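Local atomic coordinates of purine nucleoside phosphorylase (Anopheles gambiae, PDB entry 2P4S), a protein that catalyses the phosphate-dependent cleavage of the N-glycosidic bond of inosine, guanosine and their 2'-deoxy forms in purine salvage, releasing the free base and pentose 1-phosphate. Residues G275-L280 with G303-H308; A198-G203 with A322-T327; N229-G234 with I310-H315. All coordinates share one frame; numbering follows the deposited sequence.

Contact 1: G275-L280 with G303-H308. With DIH (7-[[(3R,4R)-3-(hydroxymethyl)-4-oxidanyl-pyrrolidin-1-ium-1-yl]methyl]-3,5-dihydropyrrolo[3,2-d]pyrimidin-4-one), chain F; PO4 (phosphate ion), chain D.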
# COMPACT_ATOMS: atom_id res chain seq x y z
N GLY A 275 -4.25 22.89 3.78
CA GLY A 275 -4.98 21.70 3.40
C GLY A 275 -4.21 20.44 3.66
O GLY A 275 -3.37 20.39 4.55
N VAL A 276 -4.59 19.39 2.93
CA VAL A 276 -4.22 18.02 3.24
C VAL A 276 -3.15 17.54 2.27
O VAL A 276 -3.31 17.66 1.03
CB VAL A 276 -5.51 17.08 3.26
CG1 VAL A 276 -5.15 15.58 3.49
CG2 VAL A 276 -6.63 17.62 4.29
N TYR A 277 -2.08 16.93 2.82
CA TYR A 277 -0.90 16.52 2.00
C TYR A 277 -0.87 15.02 1.96
O TYR A 277 -1.33 14.39 2.89
CB TYR A 277 0.38 17.10 2.57
CG TYR A 277 1.66 16.55 2.01
CD1 TYR A 277 2.28 17.15 0.90
CD2 TYR A 277 2.31 15.46 2.63
CE1 TYR A 277 3.48 16.67 0.40
CE2 TYR A 277 3.52 14.97 2.13
CZ TYR A 277 4.10 15.58 1.03
OH TYR A 277 5.30 15.11 0.54
N THR A 278 -0.43 14.41 0.86
CA THR A 278 -0.20 12.96 0.92
C THR A 278 1.20 12.67 0.34
O THR A 278 1.65 13.41 -0.54
CB THR A 278 -1.29 12.11 0.23
OG1 THR A 278 -1.14 10.75 0.64
CG2 THR A 278 -1.17 12.19 -1.32
N CYS A 279 1.83 11.61 0.84
CA CYS A 279 3.15 11.15 0.42
C CYS A 279 3.03 9.87 -0.43
O CYS A 279 2.71 8.80 0.11
CB CYS A 279 4.03 10.88 1.65
SG CYS A 279 5.67 10.18 1.27
N LEU A 280 3.28 9.98 -1.73
CA LEU A 280 3.24 8.79 -2.61
C LEU A 280 4.67 8.26 -2.81
O LEU A 280 5.62 8.98 -2.63
CB LEU A 280 2.59 9.14 -3.97
CG LEU A 280 1.24 9.88 -3.95
CD1 LEU A 280 0.66 10.01 -5.34
CD2 LEU A 280 0.24 9.14 -3.07
N GLY A 303 2.78 14.85 -2.82
CA GLY A 303 4.21 14.87 -2.74
C GLY A 303 4.78 13.49 -2.57
O GLY A 303 4.07 12.52 -2.78
N MET A 304 6.06 13.42 -2.16
CA MET A 304 6.76 12.13 -1.96
C MET A 304 7.65 12.09 -0.71
O MET A 304 8.65 11.37 -0.72
CB MET A 304 7.63 11.81 -3.19
CG MET A 304 6.86 11.79 -4.51
SD MET A 304 7.96 11.47 -5.86
CE MET A 304 6.89 11.59 -7.31
N SER A 305 7.33 12.82 0.36
CA SER A 305 8.23 12.87 1.52
C SER A 305 7.45 13.24 2.78
O SER A 305 6.21 13.16 2.78
CB SER A 305 9.34 13.87 1.26
OG SER A 305 8.83 15.19 1.37
N THR A 306 8.16 13.63 3.86
CA THR A 306 7.52 14.41 4.96
C THR A 306 6.66 13.64 5.96
O THR A 306 6.88 13.76 7.17
CB THR A 306 6.69 15.60 4.38
OG1 THR A 306 7.59 16.45 3.68
CG2 THR A 306 5.97 16.44 5.47
N VAL A 307 5.71 12.86 5.46
CA VAL A 307 4.68 12.23 6.32
C VAL A 307 5.34 11.38 7.45
O VAL A 307 5.01 11.52 8.61
CB VAL A 307 3.61 11.40 5.47
CG1 VAL A 307 2.82 10.39 6.34
CG2 VAL A 307 2.64 12.32 4.80
N HIS A 308 6.31 10.54 7.05
CA HIS A 308 7.07 9.63 7.94
C HIS A 308 8.05 10.37 8.82
O HIS A 308 8.31 9.93 9.93
CB HIS A 308 7.79 8.52 7.11
CG HIS A 308 8.46 9.03 5.87
ND1 HIS A 308 7.79 9.25 4.69
CD2 HIS A 308 9.74 9.43 5.65
CE1 HIS A 308 8.62 9.75 3.79
NE2 HIS A 308 9.80 9.90 4.37
O5' DIH F . 10.46 16.75 -8.86
C5' DIH F . 10.33 15.50 -8.16
C4' DIH F . 10.59 15.78 -6.71
C6' DIH F . 9.69 16.92 -6.18
C3' DIH F . 10.29 14.55 -5.87
O3' DIH F . 11.21 14.53 -4.78
C2' DIH F . 8.91 14.82 -5.32
N1' DIH F . 8.95 16.29 -5.04
C10 DIH F . 7.62 16.80 -4.70
C9 DIH F . 6.63 17.05 -5.82
C8 DIH F . 6.50 18.26 -6.55
N7 DIH F . 5.49 18.12 -7.45
C5 DIH F . 4.96 16.87 -7.34
C6 DIH F . 3.82 16.16 -7.99
O6 DIH F . 3.11 16.72 -8.93
N1 DIH F . 3.59 14.90 -7.56
C2 DIH F . 4.33 14.29 -6.59
N3 DIH F . 5.34 14.91 -5.95
C4 DIH F . 5.65 16.19 -6.32
P PO4 D . 10.55 17.01 -1.66
O1 PO4 D . 10.35 18.49 -1.60
O2 PO4 D . 11.82 16.67 -0.88
O3 PO4 D . 9.44 16.24 -1.06
O4 PO4 D . 10.67 16.64 -3.11
O HOH W 1 6.87 16.20 -1.39
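The ring of Tyr-277 reaches across to the turn that follows Gly-303, with Val-307 CG2 at its edge, 3.8 Å from CD2. CG stands anti to the backbone N (chi1 168°), which carries the phenol towards 303-308, where Tyr-277 OH accepts a hydrogen bond from Ser-305 N at 3.1 Å (N-H...O 154°). Tyr-277 OH donates in turn to a water 2.7 Å away; this water also accepts from Met-304 N and donates to phosphate O3. Ser-305 OG donates directly to phosphate O3 at 2.7 Å, and Ser-305 is an established phosphate-binding residue. Gly-303 CA passes 3.4 Å from N3 of the inhibitor DIH, and Met-304 SD lies 3.5 Å from C2' of its pyrrolidine. Cys-279 places CB against Val-307 CG2, while its SG approaches the His-308 ring at the edge, 86° off the normal. Two backbone bonds, Gly-303 N to Thr-278 O and Leu-280 N to Gly-303 O, establish the parallel bridge of Cys-279 with Gly-303. Strand 272-279 lies between strand 214-221 and the short strand 301-303, whose chain turns at Ser-305 into helix 307-315, with helix 223-226 packed against Cys-279 and Leu-280.

Contact 2: A198-G203 with A322-T327. With DIH (7-[[(3R,4R)-3-(hydroxymethyl)-4-oxidanyl-pyrrolidin-1-ium-1-yl]methyl]-3,5-dihydropyrrolo[3,2-d]pyrimidin-4-one), chain F; PO4 (phosphate ion), chain D.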
# COMPACT_ATOMS: atom_id res chain seq x y z
N ALA A 198 8.98 20.80 8.79
CA ALA A 198 9.22 20.00 7.57
C ALA A 198 8.66 20.76 6.37
O ALA A 198 7.50 21.20 6.40
CB ALA A 198 8.59 18.63 7.69
N THR A 199 9.48 20.96 5.35
CA THR A 199 9.05 21.68 4.15
C THR A 199 9.16 20.72 2.97
O THR A 199 10.03 19.84 2.95
CB THR A 199 9.93 22.88 3.84
OG1 THR A 199 11.20 22.42 3.34
CG2 THR A 199 10.15 23.81 5.04
N ASN A 200 8.32 20.89 1.97
CA ASN A 200 8.52 20.09 0.77
C ASN A 200 7.99 20.88 -0.42
O ASN A 200 7.35 21.93 -0.22
CB ASN A 200 7.83 18.72 0.91
CG ASN A 200 6.35 18.84 1.16
OD1 ASN A 200 5.62 19.43 0.37
ND2 ASN A 200 5.91 18.29 2.26
N ALA A 201 8.28 20.38 -1.63
CA ALA A 201 7.54 20.74 -2.82
C ALA A 201 6.32 19.80 -3.01
O ALA A 201 6.36 18.64 -2.59
CB ALA A 201 8.46 20.67 -4.07
N ALA A 202 5.26 20.28 -3.65
CA ALA A 202 4.10 19.40 -3.99
C ALA A 202 3.37 19.85 -5.25
O ALA A 202 3.48 21.02 -5.69
CB ALA A 202 3.10 19.27 -2.81
N GLY A 203 2.64 18.88 -5.82
CA GLY A 203 1.73 19.16 -6.93
C GLY A 203 0.43 19.63 -6.32
O GLY A 203 -0.04 19.04 -5.33
N ALA A 322 4.50 22.23 9.25
CA ALA A 322 4.92 21.83 7.91
C ALA A 322 4.16 22.57 6.82
O ALA A 322 3.00 22.91 7.01
CB ALA A 322 4.75 20.31 7.74
N PHE A 323 4.82 22.81 5.69
CA PHE A 323 4.17 23.34 4.50
C PHE A 323 4.71 22.76 3.21
O PHE A 323 5.85 22.32 3.16
CB PHE A 323 4.21 24.87 4.44
CG PHE A 323 5.59 25.45 4.39
CD1 PHE A 323 6.22 25.67 3.17
CD2 PHE A 323 6.23 25.84 5.56
CE1 PHE A 323 7.46 26.24 3.11
CE2 PHE A 323 7.49 26.42 5.50
CZ PHE A 323 8.09 26.63 4.27
N SER A 324 3.86 22.83 2.17
CA SER A 324 4.21 22.50 0.80
C SER A 324 4.28 23.81 -0.02
O SER A 324 3.34 24.62 -0.01
CB SER A 324 3.10 21.64 0.17
OG SER A 324 2.94 20.37 0.78
N LEU A 325 5.39 23.99 -0.75
CA LEU A 325 5.40 24.92 -1.87
C LEU A 325 4.78 24.19 -3.08
O LEU A 325 5.28 23.12 -3.47
CB LEU A 325 6.84 25.36 -2.19
CG LEU A 325 7.04 26.39 -3.31
CD1 LEU A 325 6.40 27.77 -2.99
CD2 LEU A 325 8.54 26.54 -3.54
N ILE A 326 3.71 24.77 -3.65
CA ILE A 326 3.04 24.22 -4.80
C ILE A 326 3.88 24.56 -6.02
O ILE A 326 3.99 25.71 -6.38
CB ILE A 326 1.59 24.81 -4.93
CG1 ILE A 326 0.77 24.54 -3.67
CG2 ILE A 326 0.90 24.33 -6.22
CD1 ILE A 326 0.59 23.00 -3.29
N THR A 327 4.49 23.57 -6.66
CA THR A 327 5.56 23.84 -7.64
C THR A 327 5.03 23.61 -9.03
O THR A 327 5.69 23.90 -10.02
CB THR A 327 6.80 22.96 -7.37
OG1 THR A 327 6.40 21.60 -7.17
CG2 THR A 327 7.52 23.45 -6.13
O5' DIH F . 10.46 16.75 -8.86
C5' DIH F . 10.33 15.50 -8.16
C4' DIH F . 10.59 15.78 -6.71
C6' DIH F . 9.69 16.92 -6.18
C3' DIH F . 10.29 14.55 -5.87
O3' DIH F . 11.21 14.53 -4.78
C2' DIH F . 8.91 14.82 -5.32
N1' DIH F . 8.95 16.29 -5.04
C10 DIH F . 7.62 16.80 -4.70
C9 DIH F . 6.63 17.05 -5.82
C8 DIH F . 6.50 18.26 -6.55
N7 DIH F . 5.49 18.12 -7.45
C5 DIH F . 4.96 16.87 -7.34
C6 DIH F . 3.82 16.16 -7.99
O6 DIH F . 3.11 16.72 -8.93
N1 DIH F . 3.59 14.90 -7.56
C2 DIH F . 4.33 14.29 -6.59
N3 DIH F . 5.34 14.91 -5.95
C4 DIH F . 5.65 16.19 -6.32
P PO4 D . 10.55 17.01 -1.66
O1 PO4 D . 10.35 18.49 -1.60
O2 PO4 D . 11.82 16.67 -0.88
O3 PO4 D . 9.44 16.24 -1.06
O4 PO4 D . 10.67 16.64 -3.11
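One face of the Phe-323 ring carries Thr-199 CB, 4.1 Å above the plane and displaced toward the rim, while the ring of Phe-359 meets it edge-to-face. Between the side chains of Thr-199 and Phe-323, which run side by side, the closest atoms are Thr-199 CG2 and Phe-323 CZ, 3.6 Å apart. Both belong to parallel neighbours in the central mixed sheet of the PNP/MTAP phosphorylase family, strands 195-204 and 319-329, whose segments lie at 35° to each other. Five backbone bonds alternate across the pair from Phe-323 N to Ala-198 O through Thr-327 N to Ala-202 O; the latter, 2.9 Å long, is nearly straight at 164°. The registered pairs alternate between faces: Thr-199, Phe-323, Ala-201 and Leu-325 lie on one, Ala-198, Ala-322, Asn-200, Ser-324, Ala-202 and Ile-326 on the other, where Ile-217 of strand 214-221 and Tyr-277 pack. Ala-201 CB touches Thr-327 CG2 at 3.6 Å, and Ile-345 of helix 342-350 packs on both residues. The end of the pair enters the pocket: Thr-327 OG1 comes within 3.4 Å of DIH C8, and Gly-203 N within 3.4 Å of DIH N7. Ala-201 N donates to phosphate O1 at 2.8 Å, with 171° at the hydrogen.

Contact 3: N229-G234 with I310-H315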
# COMPACT_ATOMS: atom_id res chain seq x y z
N ASN A 229 3.54 0.30 5.47
CA ASN A 229 4.86 0.89 5.24
C ASN A 229 4.97 2.14 6.15
O ASN A 229 4.53 3.24 5.80
CB ASN A 229 5.00 1.19 3.76
CG ASN A 229 6.41 1.60 3.35
OD1 ASN A 229 7.38 1.48 4.10
ND2 ASN A 229 6.52 2.06 2.11
N ASN A 230 5.53 1.95 7.34
CA ASN A 230 5.52 2.99 8.41
C ASN A 230 6.90 3.01 8.99
O ASN A 230 7.42 1.95 9.23
CB ASN A 230 4.48 2.62 9.50
CG ASN A 230 4.24 3.74 10.51
OD1 ASN A 230 5.09 3.98 11.36
ND2 ASN A 230 3.07 4.40 10.45
N PRO A 231 7.48 4.20 9.28
CA PRO A 231 8.81 4.25 9.94
C PRO A 231 8.86 3.62 11.37
O PRO A 231 9.93 3.35 11.87
CB PRO A 231 9.12 5.76 9.98
CG PRO A 231 7.79 6.41 9.99
CD PRO A 231 6.96 5.57 9.06
N LEU A 232 7.72 3.34 11.98
CA LEU A 232 7.75 2.84 13.33
C LEU A 232 7.57 1.33 13.39
O LEU A 232 7.52 0.75 14.46
CB LEU A 232 6.66 3.53 14.17
CG LEU A 232 6.62 5.06 14.12
CD1 LEU A 232 5.41 5.49 14.92
CD2 LEU A 232 7.93 5.71 14.63
N GLN A 233 7.43 0.68 12.23
CA GLN A 233 7.25 -0.79 12.23
C GLN A 233 8.47 -1.47 12.88
O GLN A 233 9.60 -1.05 12.66
CB GLN A 233 7.02 -1.32 10.81
CG GLN A 233 6.44 -2.77 10.79
CD GLN A 233 6.68 -3.47 9.47
OE1 GLN A 233 7.39 -2.96 8.59
NE2 GLN A 233 6.07 -4.64 9.30
N GLY A 234 8.23 -2.49 13.69
CA GLY A 234 9.29 -3.20 14.39
C GLY A 234 9.27 -2.88 15.89
O GLY A 234 8.42 -2.14 16.34
N ILE A 310 7.32 13.51 9.98
CA ILE A 310 6.32 13.98 10.94
C ILE A 310 5.88 12.90 11.93
O ILE A 310 5.77 13.17 13.10
CB ILE A 310 5.09 14.61 10.19
CG1 ILE A 310 5.55 15.85 9.38
CG2 ILE A 310 3.98 14.97 11.19
CD1 ILE A 310 5.81 17.15 10.25
N ILE A 311 5.63 11.68 11.47
CA ILE A 311 5.20 10.61 12.37
C ILE A 311 6.30 10.26 13.39
O ILE A 311 6.04 10.03 14.59
CB ILE A 311 4.81 9.37 11.53
CG1 ILE A 311 3.46 9.61 10.84
CG2 ILE A 311 4.74 8.10 12.35
CD1 ILE A 311 3.02 8.41 9.96
N THR A 312 7.53 10.21 12.91
CA THR A 312 8.69 10.02 13.80
C THR A 312 8.82 11.17 14.82
O THR A 312 9.10 10.94 15.97
CB THR A 312 9.97 9.88 12.96
OG1 THR A 312 9.79 8.79 12.03
CG2 THR A 312 11.18 9.63 13.85
N ALA A 313 8.63 12.41 14.38
CA ALA A 313 8.68 13.57 15.26
C ALA A 313 7.63 13.48 16.36
O ALA A 313 7.92 13.71 17.52
CB ALA A 313 8.49 14.84 14.48
N ARG A 314 6.41 13.12 15.99
CA ARG A 314 5.28 13.04 16.93
C ARG A 314 5.54 11.94 17.91
O ARG A 314 5.27 12.08 19.08
CB ARG A 314 3.96 12.75 16.16
CG ARG A 314 3.49 13.96 15.36
CD ARG A 314 3.50 15.25 16.25
NE ARG A 314 2.35 15.25 17.14
CZ ARG A 314 2.28 15.88 18.31
NH1 ARG A 314 3.33 16.57 18.78
NH2 ARG A 314 1.14 15.79 19.03
N HIS A 315 6.09 10.83 17.43
CA HIS A 315 6.47 9.70 18.28
C HIS A 315 7.38 10.10 19.44
O HIS A 315 7.13 9.67 20.55
CB HIS A 315 7.12 8.56 17.45
CG HIS A 315 7.41 7.32 18.27
ND1 HIS A 315 8.69 6.84 18.47
CD2 HIS A 315 6.60 6.50 18.97
CE1 HIS A 315 8.64 5.77 19.24
NE2 HIS A 315 7.38 5.54 19.54
O HOH W 2 11.48 6.41 12.46
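Leu-232 and His-315 run antiparallel alongside each other, Leu-232 CD2 ending 4.0 Å from His-315 CG, in a contact that joins an irregular loop to a helix through side chains and one water rather than direct hydrogen bonds. CD2 approaches the imidazole obliquely. The polar atoms of that ring are engaged elsewhere: ND1 is hydrogen-bonded to Arg-186 and NE2 to the carbonyl of Pro-242, two bonds that would fix the ring's rotation while Leu-232 packs beside it. The other methyl, Leu-232 CD1, presses on Ile-311 CG2 at 3.7 Å. With CG anti to the carbonyl carbon (chi1 -50°), the forked end of Leu-232 straddles these two helix residues, one turn apart. The loop is shaped by a type I beta turn from Asn-230 to Gln-233, combined with an Asx turn in which Asn-230 OD1 accepts from Leu-232 N at 2.8 Å, in the carbonyl plane and on a lone pair. With the chain turned this way, Pro-231 and Leu-232 face helix 307-315. Pro-231 lays CB and CG across Thr-312 OG1, each at 3.7 Å. That hydroxyl is also hydrogen-bonded to the carbonyl of His-308 one turn back in the helix. Thr-312 OG1 accepts from a water at 3.0 Å, and the water donates weakly to Pro-231 O at 3.5 Å. Subunit packing continues outward from here in the homotrimer: Leu-232 rests on Pro-283 of a neighbouring subunit and Ile-311 on Asn-284 of that same subunit, while Gln-233 NE2 is hydrogen-bonded to the carbonyl of its His-172.

Contacts 1 and 2 have centres about 9 Å apart and share one site, each touching both DIH and phosphate. They meet directly where Tyr-277 CD1 lies 3.3 Å from Ser-324 OG and Ser-305 OG lies 3.7 Å from Asn-200 CB. Contact 3 is set back from them, its centre about 14 Å from that of contact 1 and about 20 Å from that of contact 2; the Asn-230 side chain is about 11 Å from a different DIH molecule of the assembly. Helix 307-315 connects the three: it serves contacts 1 and 3, packs Ile-310 CD1 4.1 Å from Ala-198 CB of contact 2, and leads into strand 319-329. Contacts 1 and 3 both fall within the chain loop closed by contact 2.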